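Local coordinates for protein SusD homolog (Bacteroides thetaiotaomicron, PDB 3SGH) that probably binds glycans at the outer membrane as a SusD-like lipoprotein of a gut Bacteroides, helix-rich, with an alpha-alpha superhelix, at residues A[40-45]-A[61-66]; A[34-39]-A[238-243]. All coordinates share one frame; numbering follows the deposited sequence. Where two conformers were deposited one is given.

In the fold
Both contacts draw on one continuous run of chain: residues 34-39 of helix 33-40 serve contact 2, and residues 40-45, which run from its last residue into the following loop, serve contact 1. Their centres lie about 14 Å apart, and about 14 Å (contact 1) and 15 Å (contact 2) from the centre of the chain. Contact 1 is local, bringing together two loops that flank strand 50-52; contact 2 is long-range, bringing helix 239-245 against helix 33-40 across nearly 200 residues. They meet directly where Asn40 CB lies 3.3 Å from Tyr240 OH. Both are buried contacts within the SusD-like fold.

Contact 1: A[40-45]-A[61-66]; sequences NCMWAS and NIFAYY
Phe63 presents one face of its ring to Trp43, whose CB sits over the ring centre in a CH-pi contact, 3.9 Å from the centroid and 13° off the normal. The nearest ring atom to this methylene is CE1, with Trp43 CB and Phe63 CE1 3.8 Å apart. The backbone comes over the same ring: Trp43 N stands 3.8 Å from Phe63 CD2. Beyond CB the indole turns its five-membered ring edge-on to the phenyl face, an edge-to-face (T-shaped) pair with centroids 5.6 Å apart and planes at 75°. The backbone places Trp43 CB over the phenyl; CG, set between the backbone N and the carbonyl carbon (chi1 55°), turns that indole edge to the ring while the far end leads away. Selenomethionine Met42, in the conformer given, adds its CB at 4.0 Å from Phe63 CD2, approaching obliquely. With an alanine at Phe63, Trp43 CB and the indole edge would probably lose the aromatic face they pack on, and a gap would be likely beside Met42. In the next shell, Trp43 NE1 is hydrogen-bonded to Ser76 OG, which helps fix the indole, and two short turns shape the backbones: Ser45 N bonds to Met42 O, and Tyr66 N to Phe63 O at 2.8 Å. The two loops lie before and after strand 50-52. Helix 100-120 packs on the indole through Leu115 and Leu119, while His72 of helix 70-73 touches both Met42 and Phe63.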
loop_
_atom_site.group_PDB
_atom_site.type_symbol
_atom_site.label_atom_id
_atom_site.label_comp_id
_atom_site.label_asym_id
_atom_site.label_seq_id
_atom_site.Cartn_x
_atom_site.Cartn_y
_atom_site.Cartn_z
ATOM N N ASN A 40 -4.616 7.446 -1.514
ATOM C CA ASN A 40 -3.273 7.714 -1.076
ATOM C C ASN A 40 -3.180 8.657 0.110
ATOM O O ASN A 40 -2.114 8.728 0.694
ATOM C CB ASN A 40 -2.416 8.267 -2.219
ATOM C CG ASN A 40 -2.209 7.252 -3.335
ATOM O OD1 ASN A 40 -2.092 6.054 -3.071
ATOM N ND2 ASN A 40 -2.152 7.717 -4.569
ATOM N N CYS A 41 -4.249 9.352 0.497
ATOM C CA CYS A 41 -4.139 10.403 1.529
ATOM C C CYS A 41 -5.216 10.461 2.599
ATOM O O CYS A 41 -5.376 11.525 3.249
ATOM C CB CYS A 41 -4.071 11.785 0.855
ATOM S SG CYS A 41 -2.841 12.013 -0.509
HETATM N N MSE A 42 -5.917 9.356 2.843
HETATM C CA MSE A 42 -7.016 9.312 3.813
HETATM C C MSE A 42 -6.740 8.193 4.821
HETATM O O MSE A 42 -5.954 8.375 5.763
HETATM C CB MSE A 42 -8.393 9.142 3.108
HETATM C CG MSE A 42 -8.833 10.364 2.279
HETATM SE SE MSE A 42 -9.120 12.023 3.265
HETATM C CE MSE A 42 -10.975 11.782 3.840
ATOM N N TRP A 43 -7.364 7.031 4.613
ATOM C CA TRP A 43 -7.034 5.879 5.440
ATOM C C TRP A 43 -5.566 5.512 5.321
ATOM O O TRP A 43 -5.025 4.820 6.186
ATOM C CB TRP A 43 -7.926 4.637 5.156
ATOM C CG TRP A 43 -7.908 4.231 3.708
ATOM C CD1 TRP A 43 -8.830 4.559 2.771
ATOM C CD2 TRP A 43 -6.894 3.483 3.026
ATOM N NE1 TRP A 43 -8.459 4.082 1.552
ATOM C CE2 TRP A 43 -7.276 3.415 1.669
ATOM C CE3 TRP A 43 -5.690 2.881 3.418
ATOM C CZ2 TRP A 43 -6.482 2.783 0.686
ATOM C CZ3 TRP A 43 -4.901 2.243 2.426
ATOM C CH2 TRP A 43 -5.321 2.187 1.097
ATOM N N ALA A 44 -4.903 5.950 4.253
ATOM C CA ALA A 44 -3.466 5.690 4.076
ATOM C C ALA A 44 -2.615 6.132 5.258
ATOM O O ALA A 44 -1.489 5.649 5.425
ATOM C CB ALA A 44 -2.961 6.369 2.781
ATOM N N SER A 45 -3.106 7.104 6.041
ATOM C CA SER A 45 -2.373 7.536 7.212
ATOM C C SER A 45 -2.143 6.388 8.210
ATOM O O SER A 45 -1.217 6.454 9.026
ATOM C CB SER A 45 -3.052 8.738 7.883
ATOM O OG SER A 45 -3.085 9.845 6.987
ATOM N N ASN A 61 -14.200 13.132 14.080
ATOM C CA ASN A 61 -14.959 12.037 13.438
ATOM C C ASN A 61 -14.509 11.896 11.996
ATOM O O ASN A 61 -15.239 12.172 11.038
ATOM C CB ASN A 61 -16.460 12.249 13.587
ATOM C CG ASN A 61 -16.902 11.992 15.004
ATOM O OD1 ASN A 61 -16.640 10.916 15.536
ATOM N ND2 ASN A 61 -17.493 13.005 15.661
ATOM N N ILE A 62 -13.295 11.393 11.889
ATOM C CA ILE A 62 -12.570 11.249 10.615
ATOM C C ILE A 62 -11.700 10.025 10.686
ATOM O O ILE A 62 -11.551 9.421 11.774
ATOM C CB ILE A 62 -11.708 12.519 10.265
ATOM C CG1 ILE A 62 -10.684 12.825 11.357
ATOM C CG2 ILE A 62 -12.616 13.774 9.960
ATOM C CD1 ILE A 62 -9.818 14.059 11.101
ATOM N N PHE A 63 -11.144 9.603 9.552
ATOM C CA PHE A 63 -10.335 8.383 9.508
ATOM C C PHE A 63 -9.232 8.377 10.561
ATOM O O PHE A 63 -8.927 7.342 11.125
ATOM C CB PHE A 63 -9.665 8.208 8.114
ATOM C CG PHE A 63 -10.442 7.345 7.151
ATOM C CD1 PHE A 63 -10.748 6.033 7.464
ATOM C CD2 PHE A 63 -10.854 7.844 5.927
ATOM C CE1 PHE A 63 -11.445 5.225 6.566
ATOM C CE2 PHE A 63 -11.515 7.029 5.042
ATOM C CZ PHE A 63 -11.826 5.731 5.374
ATOM N N ALA A 64 -8.603 9.529 10.787
ATOM C CA ALA A 64 -7.372 9.542 11.616
ATOM C C ALA A 64 -7.621 9.053 13.015
ATOM O O ALA A 64 -6.695 8.561 13.663
ATOM C CB ALA A 64 -6.728 10.949 11.650
ATOM N N TYR A 65 -8.865 9.211 13.491
ATOM C CA TYR A 65 -9.248 8.725 14.829
ATOM C C TYR A 65 -10.203 7.506 14.737
ATOM O O TYR A 65 -10.933 7.168 15.693
ATOM C CB TYR A 65 -9.881 9.860 15.644
ATOM C CG TYR A 65 -9.124 11.175 15.670
ATOM C CD1 TYR A 65 -9.275 12.108 14.669
ATOM C CD2 TYR A 65 -8.296 11.520 16.755
ATOM C CE1 TYR A 65 -8.661 13.340 14.727
ATOM C CE2 TYR A 65 -7.662 12.701 16.817
ATOM C CZ TYR A 65 -7.838 13.649 15.799
ATOM O OH TYR A 65 -7.233 14.894 15.835
ATOM N N TYR A 66 -10.209 6.884 13.559
ATOM C CA TYR A 66 -10.865 5.618 13.316
ATOM C C TYR A 66 -12.365 5.734 13.283
ATOM O O TYR A 66 -13.024 4.785 13.561
ATOM C CB TYR A 66 -10.464 4.570 14.369
ATOM C CG TYR A 66 -8.983 4.544 14.724
ATOM C CD1 TYR A 66 -7.985 4.677 13.761
ATOM C CD2 TYR A 66 -8.588 4.415 16.043
ATOM C CE1 TYR A 66 -6.634 4.678 14.132
ATOM C CE2 TYR A 66 -7.244 4.411 16.404
ATOM C CZ TYR A 66 -6.280 4.518 15.462
ATOM O OH TYR A 66 -4.947 4.540 15.869
#

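Contact 2: A[34-39]-A[238-243]; sequences NACQEI and NGYAIV
Cys36 SG rests over the centre of the Tyr240 ring, 3.8 Å from the centroid and 10° off the normal, a sulfur-aromatic contact made face-on. Cys36 extends its sulfur opposite its backbone N (chi1 -170°), carrying SG into the start of helix 239-245, where it also lies 3.6 Å from Tyr240 N and 3.7 Å from Gly239 C. Tyr240 CB starts away from helix 33-40, but with CG beside the backbone N the ring swings back beneath the sulfur. Gly239 permits the close approach: Cys36 CB is 4.0 Å from Gly239 CA, and a side chain on Gly239 would point into it. One residue on from Cys36, Gln37 meets Val243, a turn further along the other helix, their side chains crossing at about a right angle. Gln37 CB meets Val243 CG2 at 4.0 Å, while the extended glutamine chain brings its amide beside the other methyl, Val243 CG1. The polar partner of that amide lies outside both segments: NE2 is hydrogen-bonded to Glu248 OE1. The short helical segments cross at -80°, with axes 8.7 Å apart. Asn238 caps the second helix: its OD1 accepts from Ala241 N at 2.8 Å, and its ND2 is held by Leu312 O and Ile306 O. Between the segments the chemistry is thus sulfur on an aromatic face and on the Gly239-Tyr240 peptide, and glutamine chain on methyls; the join is likely to depend on close fit and dispersion, with polar bonds setting the helix start and the glutamine end around it.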
loop_
_atom_site.group_PDB
_atom_site.type_symbol
_atom_site.label_atom_id
_atom_site.label_comp_id
_atom_site.label_asym_id
_atom_site.label_seq_id
_atom_site.Cartn_x
_atom_site.Cartn_y
_atom_site.Cartn_z
ATOM N N ASN A 34 -8.635 13.469 -6.866
ATOM C CA ASN A 34 -9.563 12.910 -5.876
ATOM C C ASN A 34 -9.311 11.436 -5.604
ATOM O O ASN A 34 -9.398 11.014 -4.462
ATOM C CB ASN A 34 -10.994 13.127 -6.335
ATOM C CG ASN A 34 -11.270 14.608 -6.637
ATOM O OD1 ASN A 34 -11.567 14.967 -7.765
ATOM N ND2 ASN A 34 -11.085 15.457 -5.644
ATOM N N ALA A 35 -8.981 10.668 -6.632
ATOM C CA ALA A 35 -8.524 9.278 -6.451
ATOM C C ALA A 35 -7.308 9.251 -5.525
ATOM O O ALA A 35 -7.244 8.422 -4.631
ATOM C CB ALA A 35 -8.158 8.654 -7.822
ATOM N N CYS A 36 -6.352 10.160 -5.780
ATOM C CA CYS A 36 -5.145 10.289 -4.962
ATOM C C CYS A 36 -5.493 10.583 -3.497
ATOM O O CYS A 36 -5.001 9.911 -2.592
ATOM C CB CYS A 36 -4.195 11.338 -5.545
ATOM S SG CYS A 36 -2.595 11.312 -4.743
ATOM N N GLN A 37 -6.380 11.538 -3.260
ATOM C CA GLN A 37 -6.757 11.830 -1.899
ATOM C C GLN A 37 -7.402 10.614 -1.257
ATOM O O GLN A 37 -7.020 10.221 -0.152
ATOM C CB GLN A 37 -7.675 13.015 -1.764
ATOM C CG GLN A 37 -8.005 13.266 -0.247
ATOM C CD GLN A 37 -8.547 14.670 -0.005
ATOM O OE1 GLN A 37 -9.484 15.117 -0.694
ATOM N NE2 GLN A 37 -7.959 15.361 0.970
ATOM N N GLU A 38 -8.335 10.018 -1.987
ATOM C CA GLU A 38 -9.152 8.917 -1.415
ATOM C C GLU A 38 -8.326 7.683 -1.065
ATOM O O GLU A 38 -8.498 7.092 -0.003
ATOM C CB GLU A 38 -10.284 8.551 -2.361
ATOM C CG GLU A 38 -11.320 9.695 -2.520
ATOM C CD GLU A 38 -12.260 9.483 -3.739
ATOM O OE1 GLU A 38 -12.217 8.411 -4.355
ATOM O OE2 GLU A 38 -13.031 10.404 -4.045
ATOM N N ILE A 39 -7.416 7.296 -1.957
ATOM C CA ILE A 39 -6.626 6.102 -1.780
ATOM C C ILE A 39 -5.273 6.362 -1.126
ATOM O O ILE A 39 -4.810 5.552 -0.326
ATOM C CB ILE A 39 -6.458 5.382 -3.168
ATOM C CG1 ILE A 39 -7.835 4.964 -3.725
ATOM C CG2 ILE A 39 -5.458 4.168 -3.096
ATOM C CD1 ILE A 39 -8.542 3.819 -2.929
ATOM N N ASN A 238 0.843 15.158 -11.046
ATOM C CA ASN A 238 0.455 14.182 -10.063
ATOM C C ASN A 238 -0.571 14.742 -9.073
ATOM O O ASN A 238 -0.664 15.951 -8.853
ATOM C CB ASN A 238 1.661 13.502 -9.391
ATOM C CG ASN A 238 2.451 14.434 -8.477
ATOM O OD1 ASN A 238 1.916 14.860 -7.463
ATOM N ND2 ASN A 238 3.760 14.670 -8.782
ATOM N N GLY A 239 -1.360 13.857 -8.528
ATOM C CA GLY A 239 -2.390 14.223 -7.561
ATOM C C GLY A 239 -1.850 14.665 -6.231
ATOM O O GLY A 239 -2.467 15.490 -5.581
ATOM N N TYR A 240 -0.684 14.148 -5.830
ATOM C CA TYR A 240 -0.117 14.542 -4.537
ATOM C C TYR A 240 0.169 16.019 -4.523
ATOM O O TYR A 240 -0.065 16.667 -3.509
ATOM C CB TYR A 240 1.141 13.769 -4.211
ATOM C CG TYR A 240 0.996 12.325 -3.725
ATOM C CD1 TYR A 240 0.506 12.014 -2.470
ATOM C CD2 TYR A 240 1.419 11.268 -4.541
ATOM C CE1 TYR A 240 0.433 10.752 -2.022
ATOM C CE2 TYR A 240 1.365 9.965 -4.087
ATOM C CZ TYR A 240 0.889 9.702 -2.826
ATOM O OH TYR A 240 0.844 8.413 -2.334
ATOM N N ALA A 241 0.672 16.553 -5.632
ATOM C CA ALA A 241 1.026 17.969 -5.668
ATOM C C ALA A 241 -0.250 18.829 -5.506
ATOM O O ALA A 241 -0.223 19.871 -4.840
ATOM C CB ALA A 241 1.757 18.308 -6.919
ATOM N N ILE A 242 -1.360 18.359 -6.080
ATOM C CA ILE A 242 -2.634 19.061 -5.948
ATOM C C ILE A 242 -3.111 18.975 -4.458
ATOM O O ILE A 242 -3.398 20.011 -3.861
ATOM C CB ILE A 242 -3.698 18.543 -6.948
ATOM C CG1 ILE A 242 -3.211 18.795 -8.403
ATOM C CG2 ILE A 242 -5.084 19.262 -6.660
ATOM C CD1 ILE A 242 -3.956 17.977 -9.503
ATOM N N VAL A 243 -3.242 17.769 -3.907
ATOM C CA VAL A 243 -3.690 17.592 -2.519
ATOM C C VAL A 243 -2.784 18.371 -1.561
ATOM O O VAL A 243 -3.248 19.098 -0.664
ATOM C CB VAL A 243 -3.826 16.114 -2.174
ATOM C CG1 VAL A 243 -4.338 15.914 -0.738
ATOM C CG2 VAL A 243 -4.782 15.432 -3.190
#